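Type IV secretion protein Dot (Legionella pneumophila, PDB 6KS5) acts as a deubiquitinase that regulates the association of polyubiquitin molecules with the Legionella phagosome. Local coordinates at residues Y140-S145 with R171-L176; N161-E166 with S181-Y186; E122-E127 with N199-E204; W108-L113 with H212-Q217; A19-G24 with R288-Y293. All coordinates share one frame; numbering follows the deposited sequence.

Contact 1. Residues Y140-S145 with R171-L176; sequences YRSFMS and RSESTL
A polar bridge between the C-terminal parts of two helices is what S142 and E173 build: S142 lies in the loop just after helix 130-140, and E173 lies in the weakly bonded last part of helix 162-173. The hydroxyl S142 OG donates a hydrogen bond to E173 OE1 at 2.9 Å. It comes in from above the carboxylate, about 48° out of its plane. The second oxygen, E173 OE2, is 3.2 Å from S142 OG but at a poor angle, and the bond therefore belongs to one branch of the carboxylate. E173 reaches across by a bent chain. It first runs its CG anti to the main-chain nitrogen, and the turn at chi2 (98°) then brings the carboxylate round to the serine. Only 62 Å² is buried, both residues are exposed, and a small hydroxyl facing a long acidic arm suits such a wet surface, where the backbones stay well apart. A weak hydrogen bond to Y169 OH gives S142 OG a second partner. Next door, R141 makes a salt bridge with E166 from the same helix as E173. Further on, the chain turns: L176 N donates to S174 OG at 3.2 Å, nearly straight at 163°. That closure over two residues is an ST turn, here lying in the loop that follows helix 162-173.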
# COMPACT_ATOMS: atom_id res chain seq x y z
N TYR A 140 -7.85 -21.28 11.65
CA TYR A 140 -9.01 -20.81 10.90
C TYR A 140 -9.15 -21.51 9.56
O TYR A 140 -10.27 -21.64 9.06
CB TYR A 140 -8.90 -19.30 10.66
CG TYR A 140 -9.30 -18.42 11.83
CD1 TYR A 140 -9.89 -18.95 12.97
CD2 TYR A 140 -9.08 -17.04 11.78
CE1 TYR A 140 -10.26 -18.13 14.03
CE2 TYR A 140 -9.44 -16.22 12.83
CZ TYR A 140 -10.02 -16.76 13.96
OH TYR A 140 -10.38 -15.94 15.01
N ARG A 141 -8.05 -21.99 8.98
CA ARG A 141 -8.15 -22.60 7.66
C ARG A 141 -8.78 -23.98 7.67
O ARG A 141 -9.01 -24.55 6.60
CB ARG A 141 -6.77 -22.67 7.01
CG ARG A 141 -6.79 -22.44 5.52
CD ARG A 141 -5.43 -22.70 4.91
NE ARG A 141 -5.50 -22.90 3.47
CZ ARG A 141 -5.76 -24.07 2.89
NH1 ARG A 141 -5.96 -25.14 3.64
NH2 ARG A 141 -5.81 -24.16 1.57
N SER A 142 -9.06 -24.55 8.85
CA SER A 142 -9.71 -25.85 8.86
C SER A 142 -11.12 -25.79 8.32
O SER A 142 -11.70 -26.84 8.03
CB SER A 142 -9.70 -26.44 10.28
OG SER A 142 -8.57 -27.28 10.44
N PHE A 143 -11.70 -24.59 8.20
CA PHE A 143 -13.04 -24.45 7.64
C PHE A 143 -13.14 -23.23 6.73
O PHE A 143 -14.25 -22.90 6.28
CB PHE A 143 -14.07 -24.37 8.76
CG PHE A 143 -13.95 -23.14 9.61
CD1 PHE A 143 -12.95 -23.03 10.56
CD2 PHE A 143 -14.84 -22.08 9.45
CE1 PHE A 143 -12.83 -21.91 11.33
CE2 PHE A 143 -14.73 -20.94 10.22
CZ PHE A 143 -13.72 -20.86 11.17
N MET A 144 -12.04 -22.55 6.44
CA MET A 144 -12.04 -21.34 5.63
C MET A 144 -11.06 -21.50 4.48
O MET A 144 -9.90 -21.86 4.70
CB MET A 144 -11.68 -20.11 6.47
CG MET A 144 -12.86 -19.46 7.17
SD MET A 144 -12.59 -17.70 7.47
CE MET A 144 -11.34 -17.75 8.75
N SER A 145 -11.54 -21.24 3.27
CA SER A 145 -10.66 -21.24 2.11
C SER A 145 -9.59 -20.17 2.25
O SER A 145 -9.75 -19.18 2.98
CB SER A 145 -11.47 -21.01 0.83
OG SER A 145 -10.71 -20.31 -0.13
N ARG A 171 0.89 -29.38 7.79
CA ARG A 171 1.90 -30.10 8.56
C ARG A 171 1.41 -30.39 9.97
O ARG A 171 1.74 -31.44 10.53
CB ARG A 171 3.20 -29.29 8.59
CG ARG A 171 4.31 -29.94 9.39
CD ARG A 171 5.48 -29.00 9.66
NE ARG A 171 6.30 -29.50 10.76
CZ ARG A 171 5.85 -29.73 11.99
NH1 ARG A 171 4.60 -29.44 12.33
NH2 ARG A 171 6.68 -30.21 12.92
N SER A 172 0.58 -29.50 10.53
CA SER A 172 0.04 -29.67 11.87
C SER A 172 -1.37 -30.25 11.87
O SER A 172 -1.91 -30.51 12.95
CB SER A 172 0.04 -28.34 12.61
OG SER A 172 1.20 -27.57 12.34
N GLU A 173 -1.97 -30.47 10.69
CA GLU A 173 -3.27 -31.11 10.60
C GLU A 173 -3.21 -32.54 10.09
O GLU A 173 -4.09 -33.34 10.41
CB GLU A 173 -4.21 -30.28 9.71
CG GLU A 173 -5.70 -30.67 9.81
CD GLU A 173 -6.50 -29.76 10.74
OE1 GLU A 173 -7.72 -29.99 10.89
OE2 GLU A 173 -5.92 -28.81 11.32
N SER A 174 -2.17 -32.88 9.32
CA SER A 174 -1.93 -34.24 8.87
C SER A 174 -0.63 -34.75 9.46
O SER A 174 0.29 -33.97 9.74
CB SER A 174 -1.87 -34.32 7.33
OG SER A 174 -1.14 -35.46 6.90
N THR A 175 -0.54 -36.06 9.64
CA THR A 175 0.62 -36.68 10.26
C THR A 175 1.73 -37.01 9.27
O THR A 175 2.86 -37.30 9.69
CB THR A 175 0.20 -37.96 11.00
OG1 THR A 175 -1.05 -37.72 11.65
CG2 THR A 175 1.23 -38.36 12.05
N LEU A 176 1.47 -36.94 7.97
CA LEU A 176 2.46 -37.27 6.96
C LEU A 176 2.67 -36.08 6.03
O LEU A 176 1.71 -35.59 5.42
CB LEU A 176 2.04 -38.50 6.16
CG LEU A 176 1.88 -39.77 7.01
CD1 LEU A 176 1.22 -40.88 6.22
CD2 LEU A 176 3.23 -40.23 7.56

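Contact 2. Residues N161-E166 with S181-Y186; sequences NEAFLE and SPFEKY
F164 and F183 meet as an offset edge-to-face aromatic pair, the edge of F164 directed at the face of F183. Their planes stand 81° apart, and the ring centroids of F164 and F183 are 5.8 Å from each other. F164 projects from the first turn of helix 162-173, and its chi1 of 167° swings the ring alongside F183 so that F164 CD1 lies 3.8 Å from F183 CB, near the plane of the F164 ring. The F183 ring, meanwhile, lies flat against the helix backbone. F164 CA sits 3.9 Å from the F183 centroid and only 7° off the ring normal, a CH-pi contact over the middle of the face. At the far end of the same ring, F183 CZ touches A163 CB at 3.5 Å; alanine is short enough to let a phenyl ring rest on the helix surface. Y186 adds a marginal contact, its CD2 being 4.4 Å from F164 CE1. A type I beta turn from S181 to E184, closed by E184 N to S181 O, presents F183 to the helix. On helix 193-214, Y200 stacks on F164. Because the side chains that meet are apolar and aromatic, the loop is probably held here largely by dispersion and CH-pi attraction, while Y186 OH is paired with E204 at the margin.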
# COMPACT_ATOMS: atom_id res chain seq x y z
N ASN A 161 3.57 -15.01 2.09
CA ASN A 161 4.08 -16.24 2.69
C ASN A 161 3.11 -17.41 2.50
O ASN A 161 2.96 -18.26 3.37
CB ASN A 161 4.36 -16.04 4.17
CG ASN A 161 5.06 -14.74 4.46
OD1 ASN A 161 6.26 -14.60 4.26
ND2 ASN A 161 4.30 -13.76 4.94
N GLU A 162 2.46 -17.46 1.33
CA GLU A 162 1.46 -18.49 1.08
C GLU A 162 2.07 -19.89 1.14
O GLU A 162 1.47 -20.81 1.71
CB GLU A 162 0.81 -18.27 -0.28
CG GLU A 162 -0.32 -19.25 -0.61
CD GLU A 162 -1.45 -18.58 -1.36
OE1 GLU A 162 -1.72 -17.39 -1.08
OE2 GLU A 162 -2.08 -19.24 -2.22
N ALA A 163 3.26 -20.07 0.56
CA ALA A 163 3.85 -21.40 0.49
C ALA A 163 4.19 -21.93 1.88
O ALA A 163 3.88 -23.08 2.20
CB ALA A 163 5.10 -21.37 -0.39
N PHE A 164 4.81 -21.10 2.72
CA PHE A 164 5.16 -21.55 4.06
C PHE A 164 3.91 -21.78 4.91
O PHE A 164 3.85 -22.72 5.70
CB PHE A 164 6.09 -20.55 4.74
CG PHE A 164 6.24 -20.76 6.22
CD1 PHE A 164 7.18 -21.65 6.71
CD2 PHE A 164 5.44 -20.07 7.12
CE1 PHE A 164 7.32 -21.85 8.07
CE2 PHE A 164 5.58 -20.27 8.48
CZ PHE A 164 6.52 -21.15 8.96
N LEU A 165 2.90 -20.92 4.76
CA LEU A 165 1.70 -21.06 5.57
C LEU A 165 0.91 -22.31 5.19
O LEU A 165 0.40 -23.02 6.06
CB LEU A 165 0.82 -19.82 5.45
CG LEU A 165 1.23 -18.64 6.34
CD1 LEU A 165 0.51 -17.35 5.94
CD2 LEU A 165 0.98 -18.95 7.81
N GLU A 166 0.82 -22.62 3.89
CA GLU A 166 0.14 -23.84 3.47
C GLU A 166 0.88 -25.07 3.98
O GLU A 166 0.26 -26.02 4.47
CB GLU A 166 0.02 -23.89 1.95
CG GLU A 166 -1.19 -23.14 1.42
CD GLU A 166 -2.46 -23.47 2.18
OE1 GLU A 166 -2.80 -24.67 2.29
OE2 GLU A 166 -3.12 -22.52 2.67
N SER A 181 9.03 -29.16 2.01
CA SER A 181 10.44 -29.54 1.94
C SER A 181 11.38 -28.37 2.28
O SER A 181 12.13 -28.47 3.26
CB SER A 181 10.78 -30.12 0.56
N PRO A 182 11.34 -27.26 1.53
CA PRO A 182 12.28 -26.17 1.82
C PRO A 182 12.08 -25.57 3.20
O PRO A 182 13.03 -25.03 3.77
CB PRO A 182 12.00 -25.14 0.72
CG PRO A 182 11.15 -25.84 -0.29
CD PRO A 182 10.37 -26.84 0.50
N PHE A 183 10.87 -25.65 3.75
CA PHE A 183 10.57 -25.02 5.02
C PHE A 183 10.75 -25.95 6.21
O PHE A 183 10.59 -25.51 7.35
CB PHE A 183 9.13 -24.48 5.04
CG PHE A 183 8.71 -23.84 3.75
CD1 PHE A 183 9.19 -22.60 3.38
CD2 PHE A 183 7.78 -24.47 2.93
CE1 PHE A 183 8.79 -22.01 2.20
CE2 PHE A 183 7.37 -23.88 1.75
CZ PHE A 183 7.87 -22.65 1.39
N GLU A 184 11.07 -27.22 5.99
CA GLU A 184 11.19 -28.14 7.11
C GLU A 184 12.41 -27.83 7.98
O GLU A 184 12.46 -28.27 9.13
CB GLU A 184 11.22 -29.58 6.60
CG GLU A 184 11.01 -30.64 7.67
CD GLU A 184 9.84 -30.37 8.60
OE1 GLU A 184 8.84 -29.74 8.17
OE2 GLU A 184 9.92 -30.79 9.77
N LYS A 185 13.38 -27.07 7.45
CA LYS A 185 14.53 -26.66 8.26
C LYS A 185 14.09 -25.87 9.49
O LYS A 185 14.65 -26.04 10.58
CB LYS A 185 15.49 -25.84 7.40
CG LYS A 185 14.81 -24.83 6.49
CD LYS A 185 15.80 -24.11 5.58
CE LYS A 185 16.62 -23.07 6.36
NZ LYS A 185 17.25 -22.06 5.46
N TYR A 186 13.09 -25.00 9.33
CA TYR A 186 12.62 -24.17 10.44
C TYR A 186 11.79 -24.94 11.46
O TYR A 186 11.45 -24.37 12.50
CB TYR A 186 11.80 -22.99 9.92
CG TYR A 186 12.31 -22.32 8.66
CD1 TYR A 186 13.49 -21.59 8.67
CD2 TYR A 186 11.60 -22.40 7.47
CE1 TYR A 186 13.97 -20.98 7.53
CE2 TYR A 186 12.06 -21.79 6.32
CZ TYR A 186 13.25 -21.08 6.35
OH TYR A 186 13.72 -20.47 5.21

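Contact 3. Residues E122-E127 with N199-E204; sequences EMLEGE and NYWDAE
W201 takes both a methionine and a leucine from the loop after helix 117-122, one at its edge and one on its face. L124 CD2 lies over the five-membered ring, 3.8 Å from the centroid and 25° off its normal, with its closest ring atom W201 CD1 at 3.5 Å. M123 comes from another direction. Its chain crosses the indole at about a right angle, and its terminal CE lies in the ring plane beside W201 CZ2 and CH2 of the benzo edge. A flexible thioether suits that place, since the bend at chi3 (71°) can turn the methyl toward a flat neighbour. This is helix-loop packing within the helical part of the chain: W201 stands on helix 193-214 where a wider pi-type turn begins, V130 of helix 130-140 touches both W201 and L124, and W201 NE1 donates to K120 O. Away from W201 the loop turns toward solvent: E125 and G126 are exposed and do not meet the helical segment, though G126 O is bonded to S132 OG. G126 adopts a positive phi (93°), easy for glycine, which has no side chain to strike the preceding carbonyl. On the helix, D202 lies at the more open side, its carboxylate in a salt bridge with K198.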
# COMPACT_ATOMS: atom_id res chain seq x y z
N GLU A 122 9.80 -6.03 15.60
CA GLU A 122 8.61 -5.46 16.22
C GLU A 122 7.33 -5.87 15.52
O GLU A 122 6.24 -5.66 16.08
CB GLU A 122 8.72 -3.93 16.25
N MET A 123 7.42 -6.46 14.33
CA MET A 123 6.24 -6.87 13.57
C MET A 123 5.76 -8.26 13.92
O MET A 123 4.75 -8.71 13.36
CB MET A 123 6.53 -6.80 12.07
CG MET A 123 5.29 -6.50 11.26
SD MET A 123 5.72 -5.74 9.69
CE MET A 123 6.46 -7.11 8.85
N LEU A 124 6.45 -8.96 14.81
CA LEU A 124 6.01 -10.28 15.21
C LEU A 124 5.14 -10.27 16.45
O LEU A 124 4.32 -11.18 16.63
CB LEU A 124 7.23 -11.18 15.46
CG LEU A 124 8.11 -11.41 14.23
CD1 LEU A 124 9.56 -11.49 14.65
CD2 LEU A 124 7.68 -12.66 13.49
N GLU A 125 5.28 -9.25 17.30
CA GLU A 125 4.51 -9.20 18.54
C GLU A 125 3.20 -8.44 18.31
O GLU A 125 2.92 -7.94 17.21
CB GLU A 125 5.34 -8.58 19.66
CG GLU A 125 6.86 -8.69 19.48
CD GLU A 125 7.42 -10.08 19.79
OE1 GLU A 125 8.65 -10.25 19.69
OE2 GLU A 125 6.63 -10.99 20.15
N GLY A 126 2.39 -8.36 19.35
CA GLY A 126 1.12 -7.68 19.28
C GLY A 126 -0.03 -8.62 18.93
O GLY A 126 0.16 -9.70 18.37
N GLU A 127 -1.24 -8.18 19.27
CA GLU A 127 -2.44 -8.93 18.93
C GLU A 127 -2.60 -9.09 17.43
O GLU A 127 -3.34 -9.97 16.98
CB GLU A 127 -3.67 -8.25 19.52
N ASN A 199 11.91 -18.40 12.81
CA ASN A 199 12.99 -18.90 11.97
C ASN A 199 12.68 -18.70 10.50
O ASN A 199 13.58 -18.43 9.69
CB ASN A 199 13.25 -20.38 12.25
CG ASN A 199 14.04 -20.60 13.51
OD1 ASN A 199 14.75 -19.71 13.98
ND2 ASN A 199 13.94 -21.80 14.07
N TYR A 200 11.41 -18.86 10.12
CA TYR A 200 11.02 -18.57 8.74
C TYR A 200 11.06 -17.08 8.47
O TYR A 200 11.53 -16.64 7.41
CB TYR A 200 9.62 -19.12 8.46
CG TYR A 200 9.02 -18.59 7.19
CD1 TYR A 200 9.53 -18.96 5.96
CD2 TYR A 200 7.94 -17.71 7.22
CE1 TYR A 200 8.98 -18.48 4.79
CE2 TYR A 200 7.39 -17.22 6.04
CZ TYR A 200 7.91 -17.61 4.83
OH TYR A 200 7.38 -17.14 3.65
N TRP A 201 10.61 -16.28 9.44
CA TRP A 201 10.47 -14.84 9.25
C TRP A 201 11.82 -14.16 9.04
O TRP A 201 12.02 -13.44 8.06
CB TRP A 201 9.74 -14.23 10.45
CG TRP A 201 9.31 -12.83 10.22
CD1 TRP A 201 9.80 -11.71 10.83
CD2 TRP A 201 8.30 -12.38 9.32
NE1 TRP A 201 9.16 -10.60 10.36
CE2 TRP A 201 8.23 -10.98 9.42
CE3 TRP A 201 7.44 -13.04 8.43
CZ2 TRP A 201 7.33 -10.22 8.68
CZ3 TRP A 201 6.55 -12.28 7.68
CH2 TRP A 201 6.50 -10.89 7.82
N ASP A 202 12.75 -14.37 9.98
CA ASP A 202 14.03 -13.68 9.91
C ASP A 202 14.89 -14.18 8.76
O ASP A 202 15.80 -13.47 8.33
CB ASP A 202 14.81 -13.84 11.22
CG ASP A 202 14.14 -13.14 12.39
OD1 ASP A 202 13.59 -12.03 12.22
OD2 ASP A 202 14.18 -13.72 13.50
N ALA A 203 14.62 -15.38 8.25
CA ALA A 203 15.41 -15.89 7.14
C ALA A 203 14.91 -15.33 5.82
O ALA A 203 15.63 -14.61 5.12
CB ALA A 203 15.39 -17.42 7.12
N GLU A 204 13.66 -15.65 5.46
CA GLU A 204 13.13 -15.19 4.19
C GLU A 204 11.69 -14.69 4.24
O GLU A 204 11.22 -14.17 3.22
CB GLU A 204 13.22 -16.31 3.14
CG GLU A 204 12.80 -17.67 3.65
CD GLU A 204 12.53 -18.65 2.52
OE1 GLU A 204 11.95 -18.22 1.50
OE2 GLU A 204 12.92 -19.83 2.65

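Contact 4. Residues W108-L113 with H212-Q217; sequences WFPTQL and HLAKPQ
P110 meets A214 and L213 in a small, wholly buried apolar contact. The touching branch is the far corner of the proline ring: P110 CG lies 3.5 Å from A214 CB, and P110 CB follows at 3.9 Å from the same methyl. L213 is grazed by the same corner, with P110 CG 4.2 Å from L213 CB. Alanine and proline suit each other here because both are compact, and the backbones approach to 6.1 Å between P110 CA and A214 CA.

Among the two segments, the hydrogen bonds lie within 108-113 and concern the helix end. Proline has no N-H, so helix 95-112 is kinked where the nitrogen of P110 makes no bond to the turn before. One residue on, T111 OG1 donates to W108 O at 2.9 Å, meeting a lone pair in the carbonyl plane with a C=O...donor angle of 137°. The chain then tightens as Q112 N bonds to F109 O at 2.9 Å, with only a weak bond to W108 O. L113 N bonds in turn to P110 O.

Aromatic packing flanks this turn: W108 CE3 lies 3.8 Å above the plane of F109, over the centre of the ring. W108 also meets F52 edge to face.

The contact lies about 7 Å from the centre of the chain and joins the last turns of helices 95-112 and 193-214. F109 touches M228 and M229 of helix 222-231, L213 touches E224 of that helix and A156 of helix 155-160, and I56 from a loop lies against A214.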
# COMPACT_ATOMS: atom_id res chain seq x y z
N TRP A 108 8.69 2.76 -2.80
CA TRP A 108 9.67 3.38 -1.91
C TRP A 108 9.58 2.82 -0.50
O TRP A 108 10.60 2.43 0.09
CB TRP A 108 9.48 4.90 -1.89
CG TRP A 108 10.46 5.62 -1.03
CD1 TRP A 108 11.68 6.09 -1.41
CD2 TRP A 108 10.30 5.97 0.35
NE1 TRP A 108 12.30 6.71 -0.34
CE2 TRP A 108 11.47 6.65 0.74
CE3 TRP A 108 9.29 5.78 1.29
CZ2 TRP A 108 11.65 7.13 2.04
CZ3 TRP A 108 9.47 6.26 2.57
CH2 TRP A 108 10.64 6.92 2.93
N PHE A 109 8.37 2.78 0.06
CA PHE A 109 8.18 2.29 1.43
C PHE A 109 8.76 0.91 1.67
O PHE A 109 9.47 0.73 2.67
CB PHE A 109 6.69 2.33 1.79
CG PHE A 109 6.23 3.65 2.34
CD1 PHE A 109 6.53 4.01 3.64
CD2 PHE A 109 5.50 4.53 1.55
CE1 PHE A 109 6.11 5.23 4.15
CE2 PHE A 109 5.08 5.74 2.05
CZ PHE A 109 5.38 6.10 3.35
N PRO A 110 8.53 -0.10 0.81
CA PRO A 110 9.12 -1.42 1.09
C PRO A 110 10.64 -1.41 1.13
O PRO A 110 11.23 -2.08 1.99
CB PRO A 110 8.57 -2.29 -0.04
CG PRO A 110 7.30 -1.63 -0.42
CD PRO A 110 7.60 -0.17 -0.33
N THR A 111 11.31 -0.67 0.24
CA THR A 111 12.76 -0.58 0.33
C THR A 111 13.23 0.10 1.61
O THR A 111 14.41 -0.01 1.96
CB THR A 111 13.36 0.18 -0.86
OG1 THR A 111 13.23 1.59 -0.64
CG2 THR A 111 12.68 -0.21 -2.15
N GLN A 112 12.34 0.80 2.31
CA GLN A 112 12.73 1.43 3.57
C GLN A 112 12.49 0.52 4.77
O GLN A 112 12.96 0.84 5.86
CB GLN A 112 11.97 2.75 3.76
N LEU A 113 11.79 -0.60 4.60
CA LEU A 113 11.54 -1.51 5.71
C LEU A 113 11.93 -2.94 5.35
O LEU A 113 11.27 -3.90 5.76
CB LEU A 113 10.09 -1.44 6.18
CG LEU A 113 8.92 -1.35 5.19
CD1 LEU A 113 8.67 -2.66 4.46
CD2 LEU A 113 7.65 -0.86 5.90
N HIS A 212 6.25 -8.27 -1.76
CA HIS A 212 4.86 -8.37 -2.19
C HIS A 212 4.11 -7.06 -2.03
O HIS A 212 3.24 -6.76 -2.85
CB HIS A 212 4.14 -9.47 -1.41
CG HIS A 212 2.78 -9.81 -1.95
ND1 HIS A 212 2.58 -10.14 -3.27
CD2 HIS A 212 1.57 -9.86 -1.35
CE1 HIS A 212 1.29 -10.39 -3.46
NE2 HIS A 212 0.66 -10.23 -2.31
N LEU A 213 4.44 -6.27 -1.01
CA LEU A 213 3.79 -4.97 -0.83
C LEU A 213 4.12 -4.00 -1.95
O LEU A 213 3.37 -3.05 -2.17
CB LEU A 213 4.21 -4.35 0.51
CG LEU A 213 3.85 -5.09 1.78
CD1 LEU A 213 4.66 -4.54 2.94
CD2 LEU A 213 2.36 -4.97 2.04
N ALA A 214 5.24 -4.19 -2.64
CA ALA A 214 5.69 -3.21 -3.60
C ALA A 214 5.20 -3.48 -5.02
O ALA A 214 5.19 -2.55 -5.84
CB ALA A 214 7.22 -3.12 -3.60
N LYS A 215 4.79 -4.71 -5.32
CA LYS A 215 4.28 -4.99 -6.65
C LYS A 215 2.88 -4.39 -6.82
O LYS A 215 2.14 -4.23 -5.85
CB LYS A 215 4.26 -6.49 -6.93
CG LYS A 215 3.62 -7.34 -5.86
CD LYS A 215 3.90 -8.83 -6.09
CE LYS A 215 5.38 -9.11 -6.28
NZ LYS A 215 5.72 -10.54 -6.02
N PRO A 216 2.51 -4.02 -8.04
CA PRO A 216 1.22 -3.35 -8.26
C PRO A 216 0.06 -4.29 -7.99
O PRO A 216 0.20 -5.51 -7.90
CB PRO A 216 1.28 -2.93 -9.73
CG PRO A 216 2.26 -3.86 -10.35
CD PRO A 216 3.29 -4.11 -9.29
N GLN A 217 -1.12 -3.68 -7.86
CA GLN A 217 -2.40 -4.35 -7.64
C GLN A 217 -2.48 -5.09 -6.30
O GLN A 217 -3.51 -5.72 -6.02
CB GLN A 217 -2.72 -5.32 -8.79

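Contact 5. Residues A19-G24 with R288-Y293; sequences AVDVSG and RSYAQY
Y290 lays its ring against the backbone of D21, V22 and S23, where the edge strand 20-21 of the mixed five-stranded sheet runs into a loop. This joins the edge of the sheet to helix 280-296, in what is probably an OTU-type deubiquitinase fold. A chi1 of -168° carries the Y290 ring away from the helix and across to the loop. Over one face stands S23 N, 4.0 Å above the ring plane and offset toward the rim. S23 also brings its side chain: CB is 3.6 Å and OG 3.5 Å from Y290 CE1. On that same side of the ring plane, but lower and toward the CD2 edge, D21 O approaches Y290 CD2 obliquely at 3.2 Å. The D21 carboxylate stands nearly perpendicular to the phenol (87° between planes), with D21 CG 4.0 Å from Y290 CE2. A long flat residue serves well here, spanning three successive residues, D21 to S23, while a small serine allows close approach. The next shell fixes the loop. V22 O accepts from H270 NE2, S23 O pairs with H32 ND1 of helix 29-40, and V20 bonds through its backbone to L273 of the neighbouring strand. One turn on from Y290 in the helix, Y293 OH bonds to E96. At the tip of the tyrosine, Y290 OH rests 3.6 Å from S23 CA.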
# COMPACT_ATOMS: atom_id res chain seq x y z
N ALA A 19 -15.09 13.35 3.70
CA ALA A 19 -13.76 13.45 3.12
C ALA A 19 -13.84 13.46 1.60
O ALA A 19 -14.86 13.08 1.00
N VAL A 20 -12.76 13.92 0.97
CA VAL A 20 -12.69 13.94 -0.48
C VAL A 20 -12.59 12.51 -1.00
O VAL A 20 -11.98 11.63 -0.36
CB VAL A 20 -11.51 14.80 -0.97
CG1 VAL A 20 -11.57 16.18 -0.32
CG2 VAL A 20 -10.18 14.13 -0.68
N ASP A 21 -13.21 12.25 -2.14
CA ASP A 21 -13.15 10.94 -2.78
C ASP A 21 -11.88 10.86 -3.62
O ASP A 21 -11.78 11.51 -4.67
CB ASP A 21 -14.41 10.70 -3.62
CG ASP A 21 -14.53 9.25 -4.10
OD1 ASP A 21 -13.68 8.41 -3.73
OD2 ASP A 21 -15.50 8.97 -4.84
N VAL A 22 -10.90 10.07 -3.17
CA VAL A 22 -9.61 9.94 -3.85
C VAL A 22 -9.67 8.78 -4.83
O VAL A 22 -10.24 7.72 -4.53
CB VAL A 22 -8.47 9.75 -2.83
CG1 VAL A 22 -7.14 9.86 -3.52
CG2 VAL A 22 -8.58 10.76 -1.70
N SER A 23 -9.07 8.97 -6.00
CA SER A 23 -9.08 7.94 -7.03
C SER A 23 -8.42 6.65 -6.55
O SER A 23 -7.37 6.67 -5.92
CB SER A 23 -8.38 8.43 -8.30
OG SER A 23 -8.65 7.57 -9.39
N GLY A 24 -9.06 5.52 -6.88
CA GLY A 24 -8.49 4.22 -6.61
C GLY A 24 -7.86 3.62 -7.86
O GLY A 24 -7.93 2.40 -8.07
N ARG A 288 -12.52 18.70 -8.22
CA ARG A 288 -13.06 19.14 -9.50
C ARG A 288 -12.40 18.40 -10.66
O ARG A 288 -13.07 18.07 -11.65
CB ARG A 288 -12.90 20.65 -9.66
N SER A 289 -11.10 18.13 -10.56
CA SER A 289 -10.44 17.31 -11.58
C SER A 289 -11.01 15.89 -11.60
O SER A 289 -11.33 15.35 -12.66
CB SER A 289 -8.93 17.22 -11.32
OG SER A 289 -8.34 18.44 -10.90
N TYR A 290 -11.14 15.26 -10.43
CA TYR A 290 -11.61 13.87 -10.39
C TYR A 290 -12.99 13.76 -11.01
O TYR A 290 -13.26 12.82 -11.77
CB TYR A 290 -11.62 13.36 -8.95
CG TYR A 290 -11.81 11.87 -8.83
CD1 TYR A 290 -11.31 11.00 -9.79
CD2 TYR A 290 -12.50 11.33 -7.75
CE1 TYR A 290 -11.48 9.63 -9.68
CE2 TYR A 290 -12.68 9.97 -7.63
CZ TYR A 290 -12.17 9.12 -8.60
OH TYR A 290 -12.34 7.76 -8.51
N ALA A 291 -13.88 14.72 -10.72
CA ALA A 291 -15.19 14.74 -11.36
C ALA A 291 -15.07 14.99 -12.85
O ALA A 291 -15.89 14.49 -13.63
CB ALA A 291 -16.07 15.81 -10.70
N GLN A 292 -14.05 15.74 -13.28
CA GLN A 292 -13.80 15.86 -14.71
C GLN A 292 -13.23 14.57 -15.26
O GLN A 292 -13.58 14.16 -16.38
CB GLN A 292 -12.84 17.02 -14.98
N TYR A 293 -12.37 13.90 -14.49
CA TYR A 293 -11.77 12.65 -14.93
C TYR A 293 -12.80 11.54 -15.07
O TYR A 293 -12.67 10.68 -15.95
CB TYR A 293 -10.67 12.23 -13.96
CG TYR A 293 -9.29 12.72 -14.30
CD1 TYR A 293 -8.80 13.91 -13.78
CD2 TYR A 293 -8.46 11.98 -15.14
CE1 TYR A 293 -7.52 14.35 -14.09
CE2 TYR A 293 -7.19 12.41 -15.45
CZ TYR A 293 -6.72 13.60 -14.93
OH TYR A 293 -5.45 14.02 -15.24

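Contacts 1, 2 and 3 cluster in the helical part of the chain, on one side of its centre, whereas contact 5 lies on the opposite side, its centre about 44 Å from that of contact 1. Contacts 1 and 2 share helix 162-173, alternate along the chain and touch each other. Contact 2 touches contact 3 through N161 and Y200. Helix 193-214 then runs from contact 3 to contact 4, whose centres are about 18 Å apart. Contact 4, near the chain's centre, thus lies between the helical cluster and the sheet-bearing part. Contact 5 brings N- and C-terminal regions together, and the loop it closes encloses all the others.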